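Trehalose-6-phosphate phosphatase related protein (Thermoplasma acidophilum, PDB 1U02) removes the phosphate from trehalose 6-phosphate to give free trehalose, using magnesium, the last step of trehalose synthesis. Local coordinates at residues R47-E51 against R110-A114; C64-A68 against R155-K161. All blocks are in the same frame, centred on the assembly; numbering follows the deposited sequence.

How the contacts relate
Both contacts lie where the HAD-type core, built on the mixed sheet that carries the magnesium site, meets the smaller unit with the four-stranded antiparallel sheet. Their segments alternate along the chain: 47-51, 64-68, 110-114, 155-161. In contact 1 the start of helix 49-55 faces the turn between strands 107-111 and 114-118; in contact 2 the loop after strand 61-64 meets the return passage from strand 151-155 into helix 161-169. Their centres are about 11 Å apart, and Tyr65 joins them: its backbone N bonds to Arg47 O, its hydroxyl weakly to Leu113 N. From this join the polar ends of Arg47 and Lys161 run to Asp9 and Asp7 of the active site.

Contact 1: R47-E51 against R110-A114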
ATOM      1  N   ARG A  47       3.466   0.094   0.679  1.00 12.71           N
ATOM      2  CA  ARG A  47       4.541  -0.309   1.585  1.00 11.46           C
ATOM      3  C   ARG A  47       5.559  -1.133   0.803  1.00 11.87           C
ATOM      4  O   ARG A  47       5.287  -1.569  -0.312  1.00 12.24           O
ATOM      5  CB  ARG A  47       3.995  -1.186   2.714  1.00 11.44           C
ATOM      6  CG  ARG A  47       2.956  -0.537   3.609  1.00 14.97           C
ATOM      7  CD  ARG A  47       3.589   0.233   4.757  1.00 14.56           C
ATOM      8  NE  ARG A  47       2.584   0.562   5.762  1.00 14.81           N
ATOM      9  CZ  ARG A  47       2.851   1.004   6.985  1.00 11.51           C
ATOM     10  NH1 ARG A  47       4.106   1.177   7.373  1.00  9.60           N
ATOM     11  NH2 ARG A  47       1.852   1.265   7.820  1.00 11.60           N
ATOM     12  N   SER A  48       6.726  -1.347   1.405  1.00 10.23           N
ATOM     13  CA  SER A  48       7.785  -2.137   0.792  1.00 10.31           C
ATOM     14  C   SER A  48       7.586  -3.608   1.157  1.00 12.30           C
ATOM     15  O   SER A  48       6.814  -3.939   2.056  1.00 11.49           O
ATOM     16  CB  SER A  48       9.146  -1.692   1.328  1.00 11.01           C
ATOM     17  OG  SER A  48       9.208  -1.911   2.734  1.00 11.42           O
ATOM     18  N   PRO A  49       8.290  -4.511   0.458  1.00 13.64           N
ATOM     19  CA  PRO A  49       8.174  -5.944   0.742  1.00 14.60           C
ATOM     20  C   PRO A  49       8.744  -6.227   2.132  1.00 13.17           C
ATOM     21  O   PRO A  49       8.271  -7.116   2.839  1.00 12.62           O
ATOM     22  CB  PRO A  49       9.019  -6.599  -0.351  1.00 14.13           C
ATOM     23  CG  PRO A  49       9.063  -5.582  -1.439  1.00 18.72           C
ATOM     24  CD  PRO A  49       9.155  -4.272  -0.710  1.00 15.59           C
ATOM     25  N   GLU A  50       9.767  -5.471   2.519  1.00 13.53           N
ATOM     26  CA  GLU A  50      10.374  -5.669   3.829  1.00 14.70           C
ATOM     27  C   GLU A  50       9.350  -5.347   4.920  1.00 13.41           C
ATOM     28  O   GLU A  50       9.306  -6.019   5.949  1.00 13.65           O
ATOM     29  CB  GLU A  50      11.619  -4.786   4.007  1.00 17.01           C
ATOM     30  CG  GLU A  50      12.800  -5.135   3.109  1.00 21.08           C
ATOM     31  CD  GLU A  50      12.518  -4.881   1.639  1.00 23.14           C
ATOM     32  OE1 GLU A  50      12.049  -3.773   1.309  1.00 19.39           O
ATOM     33  OE2 GLU A  50      12.772  -5.785   0.812  1.00 27.19           O
ATOM     34  N   GLU A  51       8.532  -4.320   4.697  1.00 12.03           N
ATOM     35  CA  GLU A  51       7.513  -3.939   5.674  1.00 14.16           C
ATOM     36  C   GLU A  51       6.399  -4.977   5.789  1.00 12.85           C
ATOM     37  O   GLU A  51       6.096  -5.453   6.880  1.00 13.04           O
ATOM     38  CB  GLU A  51       6.897  -2.581   5.319  1.00 11.82           C
ATOM     39  CG  GLU A  51       7.769  -1.394   5.678  1.00 15.39           C
ATOM     40  CD  GLU A  51       7.195  -0.079   5.179  1.00 16.79           C
ATOM     41  OE1 GLU A  51       7.109   0.093   3.947  1.00 16.99           O
ATOM     42  OE2 GLU A  51       6.828   0.778   6.018  1.00 17.82           O
ATOM     43  N   ARG A 110      12.366   5.656   5.528  1.00 16.06           N
ATOM     44  CA  ARG A 110      13.187   5.234   4.409  1.00 18.43           C
ATOM     45  C   ARG A 110      12.842   3.840   3.912  1.00 17.48           C
ATOM     46  O   ARG A 110      12.640   2.924   4.704  1.00 16.64           O
ATOM     47  CB  ARG A 110      14.663   5.274   4.813  1.00 20.14           C
ATOM     48  CG  ARG A 110      15.613   4.772   3.746  1.00 23.36           C
ATOM     49  CD  ARG A 110      17.032   4.728   4.280  1.00 26.82           C
ATOM     50  NE  ARG A 110      18.007   4.438   3.235  1.00 30.54           N
ATOM     51  CZ  ARG A 110      19.324   4.467   3.416  1.00 33.53           C
ATOM     52  NH1 ARG A 110      19.825   4.773   4.607  1.00 33.01           N
ATOM     53  NH2 ARG A 110      20.140   4.192   2.405  1.00 34.37           N
ATOM     54  N   LYS A 111      12.778   3.692   2.591  1.00 17.59           N
ATOM     55  CA  LYS A 111      12.498   2.405   1.962  1.00 14.52           C
ATOM     56  C   LYS A 111      13.381   2.329   0.717  1.00 12.67           C
ATOM     57  O   LYS A 111      13.825   3.357   0.213  1.00 11.44           O
ATOM     58  CB  LYS A 111      11.017   2.306   1.594  1.00 15.71           C
ATOM     59  CG  LYS A 111      10.135   2.476   2.820  1.00 18.70           C
ATOM     60  CD  LYS A 111       8.670   2.576   2.515  1.00 19.14           C
ATOM     61  CE  LYS A 111       7.929   2.968   3.790  1.00 19.06           C
ATOM     62  NZ  LYS A 111       6.467   2.806   3.682  1.00 17.47           N
ATOM     63  N   ASN A 112      13.641   1.125   0.220  1.00 12.23           N
ATOM     64  CA  ASN A 112      14.499   0.988  -0.952  1.00 12.84           C
ATOM     65  C   ASN A 112      14.009   1.730  -2.193  1.00 12.76           C
ATOM     66  O   ASN A 112      14.820   2.231  -2.976  1.00 11.37           O
ATOM     67  CB  ASN A 112      14.712  -0.489  -1.293  1.00 14.59           C
ATOM     68  CG  ASN A 112      15.465  -1.228  -0.210  1.00 16.47           C
ATOM     69  OD1 ASN A 112      16.351  -0.667   0.429  1.00 19.26           O
ATOM     70  ND2 ASN A 112      15.127  -2.497  -0.008  1.00 19.56           N
ATOM     71  N   LEU A 113      12.695   1.807  -2.383  1.00 11.80           N
ATOM     72  CA  LEU A 113      12.164   2.495  -3.558  1.00 12.52           C
ATOM     73  C   LEU A 113      11.206   3.634  -3.237  1.00 12.34           C
ATOM     74  O   LEU A 113      10.337   3.977  -4.042  1.00 13.25           O
ATOM     75  CB  LEU A 113      11.486   1.495  -4.502  1.00 11.07           C
ATOM     76  CG  LEU A 113      12.469   0.504  -5.148  1.00 12.17           C
ATOM     77  CD1 LEU A 113      11.717  -0.557  -5.949  1.00 11.88           C
ATOM     78  CD2 LEU A 113      13.443   1.274  -6.042  1.00 13.43           C
ATOM     79  N   ALA A 114      11.372   4.233  -2.066  1.00 11.57           N
ATOM     80  CA  ALA A 114      10.519   5.352  -1.681  1.00 11.25           C
ATOM     81  C   ALA A 114      10.965   5.945  -0.361  1.00 11.32           C
ATOM     82  O   ALA A 114      11.570   5.262   0.465  1.00 13.38           O
ATOM     83  CB  ALA A 114       9.056   4.895  -1.568  1.00 11.35           C
TER
HETATM   84  O   HOH W   1      12.910  -1.158   1.990  1.00 16.36           O
HETATM   85  O   HOH W   2      12.442  -2.809  -1.036  1.00 19.75           O
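Lys111 of the small antiparallel sheet reaches across to Glu51 in the first turn of helix 49-55, and Arg47 completes a salt-bridge network on the same carboxylate. The bridge from Lys111 ties the smaller unit of a HAD-type phosphatase to its core; its acceptor also closes a capping box at the start of the helix. With CG anti to its carbonyl carbon (chi1 -58°) and every later bond extended, Lys111 is straight enough to bring NZ 2.8 Å from Glu51 OE1, on that oxygen's syn lone pair. A weaker bond runs from the same NZ to Glu51 OE2.

Glu51 turns its carboxylate back over its own helix start. Ser48 N donates to Glu51 OE1 from the anti side, 2.9 Å away and nearly straight, while Glu51 N returns a bond of 3.2 Å to Ser48 OG; this reciprocal pair is the capping box. Arg47 NH1 comes to Glu51 OE2 at 3.1 Å, lying above the carboxylate plane although the oxygen is in the plane of the guanidinium. Arg47 NE pairs with Asp9, a magnesium ligand, so Arg47 is a second-shell residue and Glu51 holds it from behind. An alanine in place of Glu51 would probably leave the buried Lys111 ammonium without its counter-charge, Ser48 N without an acceptor and Arg47 short of one salt bridge.

The two cations, Arg47 NH1 and Lys111 NZ 4.7 Å apart, share the one carboxylate, which probably offsets part of their charge. Nearer the surface, water links Glu50 to the turn beginning at Lys111. Glu50 OE1 accepts from two waters, one of which takes the backbone N-H of Asn112, while the other lies 2.9 Å from Asn112 ND2 and accepts from it.

Contact 2: C64-A68 against R155-K161; sequences CYHGA and RVPGVNK
The loop 64-68, with positive phi at Tyr65, His66 and Gly67, comes nearest to 155-161 where His66 CA is 4.8 Å from Lys161 CA. The His66 ring stands between two basic side chains. Arg155 lays NH1 over one ring face, offset toward the rim and 3.6 Å from His66 CD2, with guanidinium and ring planes 60° apart; Arg155 NE is engaged by Glu144. The extended Lys161 chain slants past the ring, its CG 3.5 Å from His66 ND1, and carries NZ on to salt bridges with Asp7, the probable nucleophile, and Asp183. This position, at the start of helix 161-169 where the chain re-enters the core, is consistent with the conserved active-site lysine of the HAD fold. Val159 fills the middle with both branches. Its CG1, anti to the carbonyl carbon, packs 3.8 Å from Ala68 CB; CG2 meets His66 CB at 3.9 Å and also lies over a face of the Arg155 guanidinium. Val156 CG2 adds a looser apolar touch on Ala68 CB, 4.3 Å away.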
ATOM      1  N   CYS A  64       4.023  -4.496  -4.062  1.00 12.02           N
ATOM      2  CA  CYS A  64       4.432  -3.379  -3.206  1.00 11.45           C
ATOM      3  C   CYS A  64       4.783  -2.105  -3.963  1.00 13.41           C
ATOM      4  O   CYS A  64       4.906  -2.118  -5.187  1.00 13.03           O
ATOM      5  CB  CYS A  64       5.623  -3.810  -2.348  1.00 11.43           C
ATOM      6  SG  CYS A  64       5.254  -5.246  -1.299  1.00 13.38           S
ATOM      7  N   TYR A  65       4.943  -1.009  -3.222  1.00 11.57           N
ATOM      8  CA  TYR A  65       5.271   0.292  -3.813  1.00 12.16           C
ATOM      9  C   TYR A  65       4.277   0.638  -4.924  1.00 14.10           C
ATOM     10  O   TYR A  65       4.655   1.201  -5.956  1.00 11.94           O
ATOM     11  CB  TYR A  65       6.686   0.278  -4.408  1.00 12.45           C
ATOM     12  CG  TYR A  65       7.818   0.034  -3.432  1.00 12.93           C
ATOM     13  CD1 TYR A  65       8.104   0.948  -2.419  1.00 12.89           C
ATOM     14  CD2 TYR A  65       8.642  -1.083  -3.561  1.00 13.16           C
ATOM     15  CE1 TYR A  65       9.186   0.762  -1.559  1.00 12.56           C
ATOM     16  CE2 TYR A  65       9.731  -1.282  -2.707  1.00 14.29           C
ATOM     17  CZ  TYR A  65       9.997  -0.354  -1.712  1.00 13.58           C
ATOM     18  OH  TYR A  65      11.091  -0.523  -0.901  1.00 11.20           O
ATOM     19  N   HIS A  66       3.011   0.293  -4.714  1.00 14.36           N
ATOM     20  CA  HIS A  66       1.969   0.569  -5.700  1.00 14.59           C
ATOM     21  C   HIS A  66       2.267  -0.089  -7.049  1.00 14.67           C
ATOM     22  O   HIS A  66       1.746   0.335  -8.085  1.00 14.34           O
ATOM     23  CB  HIS A  66       1.800   2.085  -5.883  1.00 15.74           C
ATOM     24  CG  HIS A  66       1.168   2.769  -4.709  1.00 16.93           C
ATOM     25  ND1 HIS A  66      -0.189   2.747  -4.477  1.00 19.69           N
ATOM     26  CD2 HIS A  66       1.715   3.471  -3.687  1.00 17.85           C
ATOM     27  CE1 HIS A  66      -0.454   3.407  -3.362  1.00 18.75           C
ATOM     28  NE2 HIS A  66       0.684   3.855  -2.863  1.00 18.47           N
ATOM     29  N   GLY A  67       3.105  -1.124  -7.027  1.00 13.75           N
ATOM     30  CA  GLY A  67       3.438  -1.833  -8.253  1.00 15.06           C
ATOM     31  C   GLY A  67       4.889  -1.822  -8.709  1.00 14.83           C
ATOM     32  O   GLY A  67       5.241  -2.569  -9.619  1.00 13.81           O
ATOM     33  N   ALA A  68       5.741  -1.005  -8.091  1.00 14.24           N
ATOM     34  CA  ALA A  68       7.144  -0.940  -8.503  1.00 13.51           C
ATOM     35  C   ALA A  68       7.914  -2.234  -8.248  1.00 14.60           C
ATOM     36  O   ALA A  68       8.874  -2.544  -8.953  1.00 15.06           O
ATOM     37  CB  ALA A  68       7.844   0.224  -7.805  1.00 13.46           C
ATOM     38  N   ARG A 155       8.423   8.620  -4.889  1.00 13.15           N
ATOM     39  CA  ARG A 155       8.405   7.248  -5.355  1.00 13.26           C
ATOM     40  C   ARG A 155       8.814   7.119  -6.819  1.00 12.85           C
ATOM     41  O   ARG A 155       9.136   8.112  -7.475  1.00 11.61           O
ATOM     42  CB  ARG A 155       7.001   6.676  -5.140  1.00 15.46           C
ATOM     43  CG  ARG A 155       5.917   7.442  -5.878  1.00 14.91           C
ATOM     44  CD  ARG A 155       4.505   7.027  -5.471  1.00 16.82           C
ATOM     45  NE  ARG A 155       3.527   7.500  -6.450  1.00 22.38           N
ATOM     46  CZ  ARG A 155       2.208   7.352  -6.350  1.00 24.19           C
ATOM     47  NH1 ARG A 155       1.679   6.740  -5.299  1.00 19.95           N
ATOM     48  NH2 ARG A 155       1.418   7.801  -7.318  1.00 26.44           N
ATOM     49  N   VAL A 156       8.807   5.887  -7.319  1.00 12.12           N
ATOM     50  CA  VAL A 156       9.167   5.621  -8.710  1.00 13.73           C
ATOM     51  C   VAL A 156       8.087   6.191  -9.634  1.00 13.64           C
ATOM     52  O   VAL A 156       6.899   5.941  -9.444  1.00 13.05           O
ATOM     53  CB  VAL A 156       9.308   4.095  -8.965  1.00 13.53           C
ATOM     54  CG1 VAL A 156       9.506   3.828 -10.457  1.00 15.60           C
ATOM     55  CG2 VAL A 156      10.487   3.545  -8.177  1.00 14.21           C
ATOM     56  N   PRO A 157       8.487   6.976 -10.646  1.00 14.39           N
ATOM     57  CA  PRO A 157       7.491   7.545 -11.558  1.00 16.43           C
ATOM     58  C   PRO A 157       6.605   6.485 -12.231  1.00 15.69           C
ATOM     59  O   PRO A 157       7.077   5.411 -12.603  1.00 16.42           O
ATOM     60  CB  PRO A 157       8.348   8.304 -12.576  1.00 17.86           C
ATOM     61  CG  PRO A 157       9.551   8.721 -11.766  1.00 17.30           C
ATOM     62  CD  PRO A 157       9.840   7.464 -10.967  1.00 15.83           C
ATOM     63  N   GLY A 158       5.316   6.788 -12.355  1.00 16.68           N
ATOM     64  CA  GLY A 158       4.395   5.886 -13.025  1.00 17.54           C
ATOM     65  C   GLY A 158       3.785   4.716 -12.272  1.00 19.43           C
ATOM     66  O   GLY A 158       3.005   3.969 -12.866  1.00 19.34           O
ATOM     67  N   VAL A 159       4.104   4.535 -10.993  1.00 18.63           N
ATOM     68  CA  VAL A 159       3.522   3.407 -10.262  1.00 20.62           C
ATOM     69  C   VAL A 159       1.997   3.507 -10.261  1.00 19.14           C
ATOM     70  O   VAL A 159       1.440   4.596 -10.147  1.00 20.81           O
ATOM     71  CB  VAL A 159       4.048   3.337  -8.808  1.00 21.02           C
ATOM     72  CG1 VAL A 159       5.551   3.079  -8.826  1.00 23.64           C
ATOM     73  CG2 VAL A 159       3.739   4.627  -8.062  1.00 21.33           C
ATOM     74  N   ASN A 160       1.328   2.363 -10.380  1.00 20.03           N
ATOM     75  CA  ASN A 160      -0.132   2.327 -10.437  1.00 19.48           C
ATOM     76  C   ASN A 160      -0.697   0.991  -9.922  1.00 19.36           C
ATOM     77  O   ASN A 160      -0.500  -0.049 -10.552  1.00 17.56           O
ATOM     78  CB  ASN A 160      -0.561   2.543 -11.895  1.00 22.03           C
ATOM     79  CG  ASN A 160      -2.055   2.738 -12.050  1.00 23.34           C
ATOM     80  OD1 ASN A 160      -2.854   1.918 -11.604  1.00 23.63           O
ATOM     81  ND2 ASN A 160      -2.438   3.831 -12.698  1.00 28.00           N
ATOM     82  N   LYS A 161      -1.392   1.017  -8.786  1.00 19.28           N
ATOM     83  CA  LYS A 161      -1.985  -0.202  -8.227  1.00 20.11           C
ATOM     84  C   LYS A 161      -2.868  -0.920  -9.242  1.00 19.50           C
ATOM     85  O   LYS A 161      -2.769  -2.136  -9.413  1.00 17.73           O
ATOM     86  CB  LYS A 161      -2.852   0.106  -7.006  1.00 22.17           C
ATOM     87  CG  LYS A 161      -2.151   0.099  -5.663  1.00 23.94           C
ATOM     88  CD  LYS A 161      -3.178   0.347  -4.561  1.00 23.39           C
ATOM     89  CE  LYS A 161      -2.550   0.339  -3.175  1.00 26.56           C
ATOM     90  NZ  LYS A 161      -3.555   0.720  -2.141  1.00 24.84           N
TER